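Local coordinates for pesticidal crystal protein Cry2Aa (Bacillus thuringiensis serovar kurstaki, PDB 1I5P) that kills dipteran and lepidopteran larvae by binding to their midgut epithelial cells and promoting colloid-osmotic lysis, at residues N473-N478 and T535-G540. Numbering follows the deposited sequence.
Sequences NIYAAN and TLRGNG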
# COMPACT_ATOMS: atom_id res chain seq x y z
N ASN A 473 3.44 -3.43 12.79
CA ASN A 473 3.42 -3.03 14.19
C ASN A 473 2.13 -3.43 14.89
O ASN A 473 1.34 -2.60 15.34
CB ASN A 473 3.64 -1.51 14.33
CG ASN A 473 2.51 -0.69 13.75
OD1 ASN A 473 1.99 -0.99 12.68
ND2 ASN A 473 2.14 0.37 14.46
N ILE A 474 1.93 -4.74 14.98
CA ILE A 474 0.76 -5.31 15.63
C ILE A 474 1.22 -5.92 16.94
O ILE A 474 1.98 -6.89 16.95
CB ILE A 474 0.12 -6.42 14.77
CG1 ILE A 474 -0.22 -5.87 13.37
CG2 ILE A 474 -1.13 -6.94 15.46
CD1 ILE A 474 -0.54 -6.95 12.34
N TYR A 475 0.77 -5.35 18.05
CA TYR A 475 1.14 -5.84 19.36
C TYR A 475 0.64 -7.26 19.57
O TYR A 475 1.40 -8.15 19.96
CB TYR A 475 0.56 -4.93 20.45
CG TYR A 475 0.83 -5.44 21.84
CD1 TYR A 475 2.13 -5.66 22.29
CD2 TYR A 475 -0.22 -5.74 22.71
CE1 TYR A 475 2.39 -6.15 23.56
CE2 TYR A 475 0.02 -6.24 23.98
CZ TYR A 475 1.33 -6.44 24.40
OH TYR A 475 1.57 -6.93 25.67
N ALA A 476 -0.64 -7.47 19.32
CA ALA A 476 -1.26 -8.78 19.48
C ALA A 476 -2.69 -8.72 19.00
O ALA A 476 -3.16 -7.67 18.56
CB ALA A 476 -1.23 -9.19 20.96
N ALA A 477 -3.38 -9.85 19.07
CA ALA A 477 -4.77 -9.89 18.67
C ALA A 477 -5.57 -9.48 19.88
O ALA A 477 -5.27 -9.90 21.00
CB ALA A 477 -5.15 -11.29 18.25
N ASN A 478 -6.58 -8.65 19.65
CA ASN A 478 -7.44 -8.22 20.74
C ASN A 478 -8.31 -9.43 21.07
O ASN A 478 -8.29 -10.44 20.36
CB ASN A 478 -8.32 -7.07 20.27
CG ASN A 478 -8.72 -6.15 21.40
OD1 ASN A 478 -8.87 -6.59 22.54
ND2 ASN A 478 -8.90 -4.88 21.08
N THR A 535 -7.73 0.26 18.86
CA THR A 535 -6.99 -0.04 20.07
C THR A 535 -5.49 -0.06 19.79
O THR A 535 -5.03 -0.67 18.82
CB THR A 535 -7.41 -1.40 20.65
OG1 THR A 535 -8.83 -1.42 20.81
CG2 THR A 535 -6.75 -1.63 22.01
N LEU A 536 -4.74 0.61 20.65
CA LEU A 536 -3.30 0.69 20.48
C LEU A 536 -2.56 0.45 21.79
O LEU A 536 -3.09 0.68 22.88
CB LEU A 536 -2.93 2.07 19.92
CG LEU A 536 -3.16 3.26 20.85
CD1 LEU A 536 -1.85 3.58 21.55
CD2 LEU A 536 -3.63 4.48 20.06
N ARG A 537 -1.32 -0.02 21.67
CA ARG A 537 -0.47 -0.30 22.83
C ARG A 537 0.39 0.95 23.03
O ARG A 537 1.30 1.21 22.25
CB ARG A 537 0.42 -1.51 22.54
CG ARG A 537 1.23 -1.99 23.73
CD ARG A 537 0.33 -2.59 24.78
NE ARG A 537 1.08 -3.11 25.92
CZ ARG A 537 0.52 -3.77 26.93
NH1 ARG A 537 -0.79 -3.98 26.95
NH2 ARG A 537 1.27 -4.20 27.93
N GLY A 538 0.09 1.72 24.07
CA GLY A 538 0.83 2.94 24.34
C GLY A 538 2.29 2.81 24.73
O GLY A 538 2.75 1.73 25.12
N ASN A 539 3.01 3.91 24.63
CA ASN A 539 4.43 3.94 24.96
C ASN A 539 4.69 5.00 26.03
O ASN A 539 5.84 5.33 26.32
CB ASN A 539 5.25 4.25 23.72
CG ASN A 539 4.80 5.52 23.03
OD1 ASN A 539 3.96 6.25 23.56
ND2 ASN A 539 5.37 5.80 21.86
N GLY A 540 3.62 5.54 26.60
CA GLY A 540 3.76 6.55 27.64
C GLY A 540 3.97 7.96 27.15
O GLY A 540 4.18 8.87 27.95
O HOH W 1 -10.38 -2.95 22.73
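Arg537 lies along one face of the Tyr475 ring from root to tip. Its aliphatic part covers the ring: Arg537 CD stands 3.8 Å from the centroid of the Tyr475 ring, 14° off the ring normal, a CH-pi contact displaced toward the CE2 side. Farther out, Arg537 NE passes 3.7 Å from Tyr475 CZ, and the guanidinium spreads nearly parallel to the ring, the two planes 13° apart. The phenol oxygen ends over the middle of that guanidinium, with Tyr475 OH 3.6 Å from Arg537 CZ, so the flat groups overlap with an offset and the hydroxyl meets a face. Both side chains leave their strands with CG anti to the backbone N; the bend of the arginine at chi2, 68°, then lays its outer chain over the ring. Arg537 NH1 is hydrogen-bonded to Asn602 OD1, which probably helps hold the guanidinium flat against the phenol.

At the other end of the contact a water joins Asn478 to Thr535. It accepts from Asn478 ND2 at 2.9 Å and lies 2.9 Å from Thr535 OG1, a hydroxyl also hydrogen-bonded to Thr502 OG1. Asn478 ND2 itself lies 3.5 Å from Thr535 OG1.

Strand 483-486 lies between the two strands in their sheet, pairing antiparallel with 474-477 and parallel with 530-537. Tyr475 and Asn478 both touch Ile484 on this middle strand, while Arg537 touches Leu486. The arrangement is thus cross-strand packing between next-but-one neighbours on one face of a mixed sheet in the C-terminal lectin-like jelly-roll beta sandwich of a three-domain Cry toxin.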